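Local atomic coordinates of fimbrial subunit CupB6 (Pseudomonas aeruginosa, PDB entry 5CYL), a protein that probably mediates adhesion as the tip subunit of a chaperone-usher pilus, a surface fibre of a kind linked to biofilm formation. Residues C209-G214 with F340-P345; I243-C248 with Y303-V308; A252-A257 with D310-P315; T271-K276 with G336-T341. One frame throughout, in Å; residues are numbered along the deposited sequence.

Contact 1. Residues C209-G214 with F340-P345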
loop_
_atom_site.group_PDB
_atom_site.type_symbol
_atom_site.label_atom_id
_atom_site.label_comp_id
_atom_site.label_asym_id
_atom_site.label_seq_id
_atom_site.Cartn_x
_atom_site.Cartn_y
_atom_site.Cartn_z
ATOM N N CYS A 209 8.886 -0.071 -8.785
ATOM C CA CYS A 209 9.681 0.862 -9.547
ATOM C C CYS A 209 9.623 0.379 -10.983
ATOM O O CYS A 209 9.144 -0.692 -11.249
ATOM C CB CYS A 209 11.135 0.927 -9.045
ATOM S SG CYS A 209 11.314 1.309 -7.287
ATOM N N LYS A 210 10.123 1.194 -11.890
ATOM C CA LYS A 210 10.187 0.870 -13.291
ATOM C C LYS A 210 11.487 0.143 -13.581
ATOM O O LYS A 210 12.595 0.651 -13.330
ATOM C CB LYS A 210 10.083 2.159 -14.106
ATOM C CG LYS A 210 10.395 1.995 -15.582
ATOM C CD LYS A 210 10.997 3.253 -16.203
ATOM C CE LYS A 210 12.031 2.878 -17.283
ATOM N NZ LYS A 210 11.903 3.644 -18.551
ATOM N N VAL A 211 11.336 -1.038 -14.157
ATOM C CA VAL A 211 12.484 -1.871 -14.511
ATOM C C VAL A 211 12.601 -2.114 -16.018
ATOM O O VAL A 211 11.705 -2.687 -16.614
ATOM C CB VAL A 211 12.408 -3.234 -13.785
ATOM C CG1 VAL A 211 13.585 -4.131 -14.169
ATOM C CG2 VAL A 211 12.344 -3.030 -12.287
ATOM N N GLU A 212 13.714 -1.696 -16.599
ATOM C CA GLU A 212 13.972 -1.959 -18.009
ATOM C C GLU A 212 14.689 -3.286 -18.062
ATOM O O GLU A 212 15.819 -3.391 -17.609
ATOM C CB GLU A 212 14.788 -0.833 -18.652
ATOM C CG GLU A 212 16.030 -0.421 -17.861
ATOM C CD GLU A 212 17.144 0.176 -18.719
ATOM O OE1 GLU A 212 17.744 1.201 -18.331
ATOM O OE2 GLU A 212 17.425 -0.375 -19.794
ATOM N N VAL A 213 14.029 -4.318 -18.556
ATOM C CA VAL A 213 14.634 -5.647 -18.559
ATOM C C VAL A 213 15.745 -5.760 -19.612
ATOM O O VAL A 213 15.737 -5.076 -20.631
ATOM C CB VAL A 213 13.591 -6.768 -18.667
ATOM C CG1 VAL A 213 14.265 -8.127 -18.727
ATOM C CG2 VAL A 213 12.632 -6.727 -17.469
ATOM N N GLY A 214 16.742 -6.589 -19.319
ATOM C CA GLY A 214 17.916 -6.731 -20.155
ATOM C C GLY A 214 18.920 -5.599 -20.036
ATOM O O GLY A 214 19.854 -5.529 -20.814
ATOM N N PHE A 340 21.816 -9.818 -12.045
ATOM C CA PHE A 340 21.058 -9.331 -10.900
ATOM C C PHE A 340 19.551 -9.341 -11.141
ATOM O O PHE A 340 19.109 -9.114 -12.258
ATOM C CB PHE A 340 21.555 -7.941 -10.472
ATOM C CG PHE A 340 21.440 -6.901 -11.529
ATOM C CD1 PHE A 340 20.219 -6.271 -11.764
ATOM C CD2 PHE A 340 22.551 -6.528 -12.280
ATOM C CE1 PHE A 340 20.100 -5.302 -12.758
ATOM C CE2 PHE A 340 22.444 -5.567 -13.269
ATOM C CZ PHE A 340 21.226 -4.952 -13.516
ATOM N N THR A 341 18.796 -9.619 -10.084
ATOM C CA THR A 341 17.336 -9.622 -10.132
ATOM C C THR A 341 16.737 -8.716 -9.064
ATOM O O THR A 341 17.251 -8.651 -7.951
ATOM C CB THR A 341 16.777 -11.040 -9.921
ATOM O OG1 THR A 341 17.335 -11.919 -10.894
ATOM C CG2 THR A 341 15.271 -11.079 -10.068
ATOM N N PHE A 342 15.635 -8.038 -9.400
ATOM C CA PHE A 342 14.958 -7.140 -8.460
ATOM C C PHE A 342 13.729 -7.802 -7.869
ATOM O O PHE A 342 12.886 -8.274 -8.591
ATOM C CB PHE A 342 14.547 -5.842 -9.147
ATOM C CG PHE A 342 15.686 -4.991 -9.591
ATOM C CD1 PHE A 342 16.419 -4.245 -8.683
ATOM C CD2 PHE A 342 15.999 -4.906 -10.948
ATOM C CE1 PHE A 342 17.497 -3.476 -9.123
ATOM C CE2 PHE A 342 17.088 -4.148 -11.404
ATOM C CZ PHE A 342 17.833 -3.421 -10.485
ATOM N N THR A 343 13.548 -7.792 -6.567
ATOM C CA THR A 343 12.271 -8.266 -6.065
ATOM C C THR A 343 11.569 -7.190 -5.292
ATOM O O THR A 343 12.163 -6.509 -4.484
ATOM C CB THR A 343 12.361 -9.549 -5.231
ATOM O OG1 THR A 343 13.098 -9.308 -4.033
ATOM C CG2 THR A 343 13.011 -10.649 -6.031
ATOM N N PHE A 344 10.296 -6.976 -5.623
ATOM C CA PHE A 344 9.492 -5.927 -4.991
ATOM C C PHE A 344 8.655 -6.346 -3.783
ATOM O O PHE A 344 8.175 -5.491 -3.038
ATOM C CB PHE A 344 8.591 -5.257 -6.033
ATOM C CG PHE A 344 9.345 -4.608 -7.158
ATOM C CD1 PHE A 344 9.670 -5.327 -8.296
ATOM C CD2 PHE A 344 9.727 -3.279 -7.079
ATOM C CE1 PHE A 344 10.364 -4.734 -9.334
ATOM C CE2 PHE A 344 10.420 -2.679 -8.113
ATOM C CZ PHE A 344 10.739 -3.408 -9.242
ATOM N N PRO A 345 8.480 -7.646 -3.582
ATOM C CA PRO A 345 9.039 -8.662 -4.456
ATOM C C PRO A 345 8.145 -8.978 -5.636
ATOM O O PRO A 345 6.990 -9.259 -5.413
ATOM C CB PRO A 345 9.104 -9.848 -3.517
ATOM C CG PRO A 345 7.895 -9.665 -2.654
ATOM C CD PRO A 345 7.546 -8.220 -2.620
#

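Contact 2. Residues I243-C248 with Y303-V308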
loop_
_atom_site.group_PDB
_atom_site.type_symbol
_atom_site.label_atom_id
_atom_site.label_comp_id
_atom_site.label_asym_id
_atom_site.label_seq_id
_atom_site.Cartn_x
_atom_site.Cartn_y
_atom_site.Cartn_z
ATOM N N ILE A 243 23.858 0.618 -9.162
ATOM C CA ILE A 243 22.731 -0.035 -9.839
ATOM C C ILE A 243 21.510 0.696 -9.330
ATOM O O ILE A 243 21.270 0.735 -8.134
ATOM C CB ILE A 243 22.633 -1.531 -9.554
ATOM C CG1 ILE A 243 23.865 -2.257 -10.105
ATOM C CG2 ILE A 243 21.354 -2.110 -10.152
ATOM C CD1 ILE A 243 23.840 -3.734 -9.837
ATOM N N SER A 244 20.765 1.314 -10.234
ATOM C CA SER A 244 19.636 2.136 -9.836
ATOM C C SER A 244 18.288 1.846 -10.533
ATOM O O SER A 244 18.229 1.328 -11.632
ATOM C CB SER A 244 20.029 3.586 -10.012
ATOM O OG SER A 244 18.968 4.418 -9.609
ATOM N N LEU A 245 17.216 2.198 -9.853
ATOM C CA LEU A 245 15.858 2.074 -10.365
ATOM C C LEU A 245 15.214 3.439 -10.261
ATOM O O LEU A 245 15.507 4.183 -9.314
ATOM C CB LEU A 245 15.042 1.079 -9.537
ATOM C CG LEU A 245 15.320 -0.410 -9.713
ATOM C CD1 LEU A 245 14.625 -1.195 -8.618
ATOM C CD2 LEU A 245 14.854 -0.904 -11.071
ATOM N N SER A 246 14.347 3.797 -11.199
ATOM C CA SER A 246 13.692 5.125 -11.103
ATOM C C SER A 246 12.211 5.037 -11.329
ATOM O O SER A 246 11.688 3.998 -11.721
ATOM C CB SER A 246 14.345 6.131 -12.034
ATOM O OG SER A 246 14.423 5.524 -13.314
ATOM N N GLU A 247 11.539 6.133 -11.025
ATOM C CA GLU A 247 10.078 6.187 -11.083
ATOM C C GLU A 247 9.440 5.236 -10.056
ATOM O O GLU A 247 8.411 4.643 -10.299
ATOM C CB GLU A 247 9.576 5.880 -12.494
ATOM C CG GLU A 247 9.978 6.915 -13.521
ATOM C CD GLU A 247 9.386 6.660 -14.892
ATOM O OE1 GLU A 247 8.566 5.726 -15.053
ATOM O OE2 GLU A 247 9.760 7.396 -15.827
ATOM N N CYS A 248 10.076 5.135 -8.909
ATOM C CA CYS A 248 9.609 4.292 -7.821
ATOM C C CYS A 248 8.389 4.873 -7.153
ATOM O O CYS A 248 8.330 6.062 -6.874
ATOM C CB CYS A 248 10.699 4.201 -6.755
ATOM S SG CYS A 248 12.113 3.217 -7.296
ATOM N N TYR A 303 19.366 -8.181 -1.309
ATOM C CA TYR A 303 19.873 -7.037 -0.585
ATOM C C TYR A 303 18.893 -5.850 -0.644
ATOM O O TYR A 303 18.356 -5.522 -1.729
ATOM C CB TYR A 303 21.258 -6.659 -1.135
ATOM C CG TYR A 303 22.340 -7.646 -0.807
ATOM C CD1 TYR A 303 22.982 -7.583 0.433
ATOM C CD2 TYR A 303 22.746 -8.618 -1.736
ATOM C CE1 TYR A 303 23.976 -8.472 0.752
ATOM C CE2 TYR A 303 23.755 -9.538 -1.414
ATOM C CZ TYR A 303 24.343 -9.469 -0.159
ATOM O OH TYR A 303 25.368 -10.321 0.186
ATOM N N PRO A 304 18.692 -5.176 0.502
ATOM C CA PRO A 304 17.822 -4.024 0.399
ATOM C C PRO A 304 18.499 -2.830 -0.288
ATOM O O PRO A 304 19.721 -2.652 -0.199
ATOM C CB PRO A 304 17.525 -3.690 1.875
ATOM C CG PRO A 304 18.738 -4.123 2.599
ATOM C CD PRO A 304 19.093 -5.417 1.902
ATOM N N MET A 305 17.694 -2.015 -0.960
ATOM C CA MET A 305 18.202 -0.851 -1.668
ATOM C C MET A 305 17.861 0.436 -0.948
ATOM O O MET A 305 16.851 0.524 -0.275
ATOM C CB MET A 305 17.669 -0.821 -3.096
ATOM C CG MET A 305 18.093 -2.003 -3.901
ATOM S SD MET A 305 17.311 -2.103 -5.497
ATOM C CE MET A 305 18.091 -0.737 -6.377
ATOM N N ARG A 306 18.718 1.431 -1.141
ATOM C CA ARG A 306 18.506 2.731 -0.560
ATOM C C ARG A 306 17.427 3.499 -1.369
ATOM O O ARG A 306 17.371 3.378 -2.617
ATOM C CB ARG A 306 19.801 3.488 -0.530
ATOM C CG ARG A 306 19.613 4.972 -0.277
ATOM C CD ARG A 306 20.943 5.691 -0.193
ATOM N NE ARG A 306 21.718 5.529 -1.417
ATOM C CZ ARG A 306 22.995 5.870 -1.530
ATOM N NH1 ARG A 306 23.603 5.696 -2.677
ATOM N NH2 ARG A 306 23.676 6.346 -0.495
ATOM N N ARG A 307 16.575 4.247 -0.665
ATOM C CA ARG A 307 15.551 5.043 -1.329
ATOM C C ARG A 307 15.899 6.502 -1.261
ATOM O O ARG A 307 16.105 7.026 -0.179
ATOM C CB ARG A 307 14.192 4.804 -0.742
ATOM C CG ARG A 307 13.599 3.457 -1.120
ATOM C CD ARG A 307 13.181 3.310 -2.593
ATOM N NE ARG A 307 12.846 4.596 -3.209
ATOM C CZ ARG A 307 11.636 5.125 -3.322
ATOM N NH1 ARG A 307 10.593 4.469 -2.853
ATOM N NH2 ARG A 307 11.441 6.309 -3.915
ATOM N N VAL A 308 16.030 7.159 -2.408
ATOM C CA VAL A 308 16.283 8.607 -2.454
ATOM C C VAL A 308 15.387 9.242 -3.521
ATOM O O VAL A 308 15.414 8.830 -4.678
ATOM C CB VAL A 308 17.740 8.943 -2.776
ATOM C CG1 VAL A 308 18.112 10.209 -2.039
ATOM C CG2 VAL A 308 18.682 7.826 -2.386
#

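Contact 3. Residues A252-A257 with D310-P315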
loop_
_atom_site.group_PDB
_atom_site.type_symbol
_atom_site.label_atom_id
_atom_site.label_comp_id
_atom_site.label_asym_id
_atom_site.label_seq_id
_atom_site.Cartn_x
_atom_site.Cartn_y
_atom_site.Cartn_z
ATOM N N ALA A 252 7.550 1.936 -2.301
ATOM C CA ALA A 252 8.359 0.839 -2.873
ATOM C C ALA A 252 9.637 0.651 -2.029
ATOM O O ALA A 252 10.284 1.638 -1.624
ATOM C CB ALA A 252 8.688 1.102 -4.342
ATOM N N LYS A 253 9.984 -0.602 -1.767
ATOM C CA LYS A 253 11.184 -0.927 -1.030
ATOM C C LYS A 253 11.802 -2.093 -1.739
ATOM O O LYS A 253 11.658 -3.213 -1.228
ATOM C CB LYS A 253 10.860 -1.280 0.428
ATOM C CG LYS A 253 10.475 -0.061 1.272
ATOM C CD LYS A 253 10.992 -0.187 2.706
ATOM C CE LYS A 253 10.518 -1.512 3.310
ATOM N NZ LYS A 253 10.930 -1.721 4.730
ATOM N N PRO A 254 12.491 -1.864 -2.907
ATOM C CA PRO A 254 12.928 -3.059 -3.614
ATOM C C PRO A 254 14.219 -3.664 -3.113
ATOM O O PRO A 254 14.965 -3.050 -2.355
ATOM C CB PRO A 254 13.165 -2.578 -5.056
ATOM C CG PRO A 254 13.056 -1.098 -5.022
ATOM C CD PRO A 254 13.046 -0.681 -3.595
ATOM N N GLU A 255 14.446 -4.904 -3.525
ATOM C CA GLU A 255 15.652 -5.637 -3.145
ATOM C C GLU A 255 16.314 -6.197 -4.379
ATOM O O GLU A 255 15.670 -6.384 -5.403
ATOM C CB GLU A 255 15.298 -6.744 -2.173
ATOM C CG GLU A 255 15.019 -6.250 -0.763
ATOM C CD GLU A 255 14.686 -7.356 0.205
ATOM O OE1 GLU A 255 13.888 -8.271 -0.111
ATOM O OE2 GLU A 255 15.237 -7.296 1.318
ATOM N N ILE A 256 17.619 -6.387 -4.290
ATOM C CA ILE A 256 18.380 -6.887 -5.436
ATOM C C ILE A 256 19.217 -8.111 -5.064
ATOM O O ILE A 256 19.817 -8.136 -3.980
ATOM C CB ILE A 256 19.266 -5.771 -6.029
ATOM C CG1 ILE A 256 19.920 -6.239 -7.342
ATOM C CG2 ILE A 256 20.311 -5.314 -5.020
ATOM C CD1 ILE A 256 20.604 -5.130 -8.120
ATOM N N ALA A 257 19.255 -9.097 -5.955
ATOM C CA ALA A 257 20.023 -10.309 -5.710
ATOM C C ALA A 257 20.949 -10.583 -6.868
ATOM O O ALA A 257 20.588 -10.295 -8.000
ATOM C CB ALA A 257 19.086 -11.463 -5.553
ATOM N N ASP A 310 12.574 9.685 -5.999
ATOM C CA ASP A 310 11.803 8.714 -6.750
ATOM C C ASP A 310 12.584 7.493 -7.212
ATOM O O ASP A 310 12.039 6.645 -7.904
ATOM C CB ASP A 310 11.182 9.406 -7.976
ATOM C CG ASP A 310 10.128 10.414 -7.598
ATOM O OD1 ASP A 310 9.638 10.354 -6.436
ATOM O OD2 ASP A 310 9.821 11.270 -8.456
ATOM N N SER A 311 13.856 7.414 -6.843
ATOM C CA SER A 311 14.700 6.300 -7.277
ATOM C C SER A 311 15.311 5.486 -6.128
ATOM O O SER A 311 15.526 5.971 -5.042
ATOM C CB SER A 311 15.776 6.760 -8.260
ATOM O OG SER A 311 16.446 7.834 -7.697
ATOM N N ALA A 312 15.576 4.220 -6.400
ATOM C CA ALA A 312 16.223 3.327 -5.475
ATOM C C ALA A 312 17.537 2.853 -6.091
ATOM O O ALA A 312 17.595 2.456 -7.227
ATOM C CB ALA A 312 15.316 2.156 -5.183
ATOM N N ASP A 313 18.601 2.874 -5.306
ATOM C CA ASP A 313 19.907 2.458 -5.813
ATOM C C ASP A 313 20.708 1.614 -4.821
ATOM O O ASP A 313 20.506 1.688 -3.618
ATOM C CB ASP A 313 20.738 3.672 -6.235
ATOM C CG ASP A 313 21.352 4.380 -5.064
ATOM O OD1 ASP A 313 20.589 4.857 -4.182
ATOM O OD2 ASP A 313 22.597 4.450 -5.015
ATOM N N LEU A 314 21.616 0.810 -5.348
ATOM C CA LEU A 314 22.619 0.167 -4.520
ATOM C C LEU A 314 24.000 0.669 -4.931
ATOM O O LEU A 314 24.421 0.460 -6.072
ATOM C CB LEU A 314 22.551 -1.356 -4.654
ATOM C CG LEU A 314 23.421 -2.135 -3.674
ATOM C CD1 LEU A 314 22.999 -1.875 -2.253
ATOM C CD2 LEU A 314 23.367 -3.623 -3.982
ATOM N N PRO A 315 24.701 1.338 -4.021
ATOM C CA PRO A 315 26.061 1.778 -4.316
ATOM C C PRO A 315 27.046 0.608 -4.256
ATOM O O PRO A 315 26.992 -0.191 -3.327
ATOM C CB PRO A 315 26.354 2.811 -3.236
ATOM C CG PRO A 315 25.394 2.485 -2.114
ATOM C CD PRO A 315 24.153 1.994 -2.828
#

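Contact 4. Residues T271-K276 with G336-T341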
loop_
_atom_site.group_PDB
_atom_site.type_symbol
_atom_site.label_atom_id
_atom_site.label_comp_id
_atom_site.label_asym_id
_atom_site.label_seq_id
_atom_site.Cartn_x
_atom_site.Cartn_y
_atom_site.Cartn_z
ATOM N N THR A 271 31.421 -14.667 -1.913
ATOM C CA THR A 271 31.968 -13.342 -2.118
ATOM C C THR A 271 32.900 -13.199 -3.325
ATOM O O THR A 271 33.051 -12.109 -3.834
ATOM C CB THR A 271 32.704 -12.822 -0.902
ATOM O OG1 THR A 271 33.699 -13.780 -0.497
ATOM C CG2 THR A 271 31.708 -12.620 0.174
ATOM N N ILE A 272 33.478 -14.275 -3.817
ATOM C CA ILE A 272 34.414 -14.205 -4.936
ATOM C C ILE A 272 33.631 -14.491 -6.209
ATOM O O ILE A 272 33.150 -15.611 -6.399
ATOM C CB ILE A 272 35.584 -15.244 -4.817
ATOM C CG1 ILE A 272 36.157 -15.368 -3.400
ATOM C CG2 ILE A 272 36.707 -14.898 -5.779
ATOM C CD1 ILE A 272 36.900 -14.155 -2.980
ATOM N N LEU A 273 33.505 -13.486 -7.061
ATOM C CA LEU A 273 32.977 -13.690 -8.401
ATOM C C LEU A 273 34.044 -14.311 -9.321
ATOM O O LEU A 273 35.199 -13.900 -9.332
ATOM C CB LEU A 273 32.532 -12.361 -8.944
ATOM C CG LEU A 273 31.779 -12.325 -10.260
ATOM C CD1 LEU A 273 30.560 -13.196 -10.237
ATOM C CD2 LEU A 273 31.395 -10.896 -10.580
ATOM N N SER A 274 33.634 -15.272 -10.129
ATOM C CA SER A 274 34.569 -16.046 -10.941
ATOM C C SER A 274 34.983 -15.263 -12.174
ATOM O O SER A 274 34.211 -14.461 -12.666
ATOM C CB SER A 274 33.884 -17.355 -11.365
ATOM O OG SER A 274 33.652 -17.461 -12.779
ATOM N N LEU A 275 36.167 -15.543 -12.706
ATOM C CA LEU A 275 36.557 -14.995 -14.020
ATOM C C LEU A 275 36.111 -15.962 -15.130
ATOM O O LEU A 275 36.079 -17.172 -14.894
ATOM C CB LEU A 275 38.055 -14.741 -14.107
ATOM C CG LEU A 275 38.714 -13.750 -13.149
ATOM C CD1 LEU A 275 40.193 -13.687 -13.479
ATOM C CD2 LEU A 275 38.114 -12.340 -13.146
ATOM N N LYS A 276 35.720 -15.436 -16.299
ATOM C CA LYS A 276 35.422 -16.274 -17.473
ATOM C C LYS A 276 36.691 -17.068 -17.792
ATOM O O LYS A 276 37.806 -16.527 -17.740
ATOM C CB LYS A 276 34.997 -15.436 -18.678
ATOM C CG LYS A 276 34.399 -16.300 -19.780
ATOM C CD LYS A 276 33.710 -15.517 -20.892
ATOM C CE LYS A 276 32.750 -16.457 -21.647
ATOM N NZ LYS A 276 31.594 -15.866 -22.398
ATOM N N GLY A 336 34.400 -11.025 -15.891
ATOM C CA GLY A 336 33.384 -11.682 -15.090
ATOM C C GLY A 336 32.027 -11.080 -15.299
ATOM O O GLY A 336 31.909 -9.943 -15.753
ATOM N N ALA A 337 30.996 -11.825 -14.952
ATOM C CA ALA A 337 29.650 -11.282 -15.156
ATOM C C ALA A 337 28.737 -11.612 -13.997
ATOM O O ALA A 337 28.779 -12.715 -13.501
ATOM C CB ALA A 337 29.083 -11.823 -16.443
ATOM N N ALA A 338 27.937 -10.662 -13.552
ATOM C CA ALA A 338 26.953 -10.917 -12.498
ATOM C C ALA A 338 25.567 -10.601 -13.014
ATOM O O ALA A 338 25.318 -9.493 -13.492
ATOM C CB ALA A 338 27.243 -10.067 -11.277
ATOM N N GLU A 339 24.684 -11.577 -12.918
ATOM C CA GLU A 339 23.274 -11.359 -13.202
ATOM C C GLU A 339 22.586 -10.897 -11.947
ATOM O O GLU A 339 22.735 -11.540 -10.911
ATOM C CB GLU A 339 22.595 -12.644 -13.640
ATOM C CG GLU A 339 23.439 -13.418 -14.607
ATOM C CD GLU A 339 22.709 -14.596 -15.223
ATOM O OE1 GLU A 339 22.161 -15.404 -14.455
ATOM O OE2 GLU A 339 22.723 -14.722 -16.473
ATOM N N PHE A 340 21.816 -9.818 -12.045
ATOM C CA PHE A 340 21.058 -9.331 -10.900
ATOM C C PHE A 340 19.551 -9.341 -11.141
ATOM O O PHE A 340 19.109 -9.114 -12.258
ATOM C CB PHE A 340 21.555 -7.941 -10.472
ATOM C CG PHE A 340 21.440 -6.901 -11.529
ATOM C CD1 PHE A 340 20.219 -6.271 -11.764
ATOM C CD2 PHE A 340 22.551 -6.528 -12.280
ATOM C CE1 PHE A 340 20.100 -5.302 -12.758
ATOM C CE2 PHE A 340 22.444 -5.567 -13.269
ATOM C CZ PHE A 340 21.226 -4.952 -13.516
ATOM N N THR A 341 18.796 -9.619 -10.084
ATOM C CA THR A 341 17.336 -9.622 -10.132
ATOM C C THR A 341 16.737 -8.716 -9.064
ATOM O O THR A 341 17.251 -8.651 -7.951
ATOM C CB THR A 341 16.777 -11.040 -9.921
ATOM O OG1 THR A 341 17.335 -11.919 -10.894
ATOM C CG2 THR A 341 15.271 -11.079 -10.068
#

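Contact 1. Residues C209-G214 with F340-P345
Phe344, Val211 and Cys209 carry most of this contact, in which the segment leading up to strand 215-225 lies against the far end of strand 332-343. The ring of Phe344 reaches across the gap because its CG stands anti to its own carbonyl carbon (chi1 -60°), and its outer atoms, CE2 and CZ among them, do the touching. Val211 meets it at the rim: CG2 lies near the ring plane, 3.5 Å from Phe344 CZ, so an edge rather than a face takes the methyl. On the Cys209 side chain the touching atom is CB, 3.8 Å from Phe344 CE2. The second branch of Val211 serves a different ring, with CG1 4.1 Å from Phe342 CD2, approached obliquely. The two methyls of Val211 are thus divided between Phe342, near the end of the strand, and Phe344, just past it. The backbones stay apart, with 8.2 Å between Cys209 CA and Phe344 CA, and the Phe344 ring reaches over to the backbone and side chain of Cys209. Leu245 packs against Cys209, Val211 and Phe342 alike, while Cys209 is joined to Cys248 by a disulfide. An apolar cluster beside a disulfide, in the loop before strand 215-225, is consistent with the immunoglobulin-like fold of chaperone-usher pilins.

Contact 2. Residues I243-C248 with Y303-V308
Between Cys248 and Arg307, the closest pair of backbone positions here, the CA atoms are 8.8 Å apart, too far for the two chains to pair directly. Residues 243-248 leave the end of strand 239-245 for a loop, and residues 303-308 follow strand 299-308 through its break at Met305, so the approach is made mainly by side chains of residues 303-308. Met305 supplies the apolar half. Its chain is extended through chi2 and then bends at chi3 (71°), which turns the methyl CE toward strand 239-245. There CE lies 3.9 Å from Ile243 O and 4.2 Å from Leu245 CD1, the leucine side chain crossing that of the methionine at about a right angle. Phe342 and Ile256 also touch Met305 and enlarge this apolar cluster.

Arg307 supplies the other half. Bends at chi2 and chi3 fold its chain back, so that Cys248 CB lies over one face of the guanidinium, toward its rim, 3.6 Å from Arg307 NH2. The polar N-H groups point elsewhere: NH1 donates to Ala252 O, and NH2 makes a weak bond to Gly309 O. The chemistry therefore divides the arginine by direction, a flat face for van der Waals contact with the disulfide-bonded cysteine and N-H groups for backbone carbonyls, the NH1 bond joining the loop after Cys248 to strand 299-308.

Contact 3. Residues A252-A257 with D310-P315
Ile256 and Leu314 meet through methyl branches whose positions follow from their torsions. In Ile256, CG1 is anti to the backbone N (chi1 -172°), which leaves the shorter branch, CG2, lodged between the backbone N and the carbonyl carbon and facing the opposing strand. In Leu314, CG also lies opposite its backbone N (chi1 -171°), and chi2 of 62° leaves CD2 extended away from CA, as the methyl that reaches Ile256. The result is a methyl-to-methyl touch, Ile256 CG2 to Leu314 CD2 at 3.6 Å, between side chains that are inclined to one another instead of lying side by side.

Two residues earlier on each segment a second pair repeats the theme with less bulk. Ala312 CB sits beside the CG-CD bond of the proline ring, 4.0 Å from Pro254 CG and the same distance from CD of that ring. With the small alanine here the chains come nearer, 7.4 Å between Pro254 CA and Ala312 CA, than at the larger pair, where Ile256 CA and Leu314 CA are 8.3 Å apart. The two segments run in broadly the same direction, and Pro254 and Ile256 on one and Ala312 and Leu314 on the other turn inward. On the outward side of its strand, Asp313 forms a salt bridge with Arg306.

Among the neighbouring strands, Ile256 also packs on Phe340 and Phe342 of strand 332-343 and on Ile243 of strand 239-245, while Pro254 touches Leu245. Strand 255-260 bonds to strands 299-308 and 332-343, strand 311-322 to strands 239-245 and 299-308, so the pair faces inward across a curled sheet.

Contact 4. Residues T271-K276 with G336-T341
Peptide groups are the flat elements here, and what meets them from residues 271-276 is the Leu273 side chain: its CD1 lies 3.7 Å from Ala337 O. The other branch, CD2, reaches one residue further along the strand, 4.3 Å from Ala338 CB, so the two methyls of Leu273 touch successive residues, one a carbonyl oxygen and the other a methyl. The fork faces the strand because CG stands opposite the leucine's own backbone N (chi1 -172°). A second peptide group enters through Ser274, whose carbonyl O lies 3.8 Å from Gly336 CA. Gly336 presents only its CA to that carbonyl.

The segments make no direct bond to each other; their bonds go to neighbours instead. Ser274 N bonds to Asp260 OD2, Leu273 pairs with Ile285 through the backbone, and Lys276 pairs likewise with Asp335, the residue just before Gly336. Phe356 of strand 352-361 and Ile285 of strand 283-289 also touch the Leu273 side chain. The contact is made by a loop joining two strands, 255-260 and 283-289, and packed on the small residues of a third, 332-343, which is consistent with the immunoglobulin-like fold of chaperone-usher pilins.

All four contacts lie within the same fimbrial domain and share one curled sheet. Contacts 2 and 3 nearly coincide, their centres about 2 Å apart, and they interlock along the chain, Leu245 N probably bonding to Ala312 O at 2.7 Å. Contact 1, with its centre about 10 Å from that of contact 2, is tied to it covalently by the disulfide between Cys209 SG and Cys248 SG, and to contact 3 by a probable bond from Thr343 N to Glu255 O at 2.8 Å. Contact 4 stands apart, its centre about 18 Å from that of contact 1, yet strand 332-343 serves both. Phe340 on that strand also packs against Ile243 and Ile256, joining contact 4's strand to contacts 2 and 3.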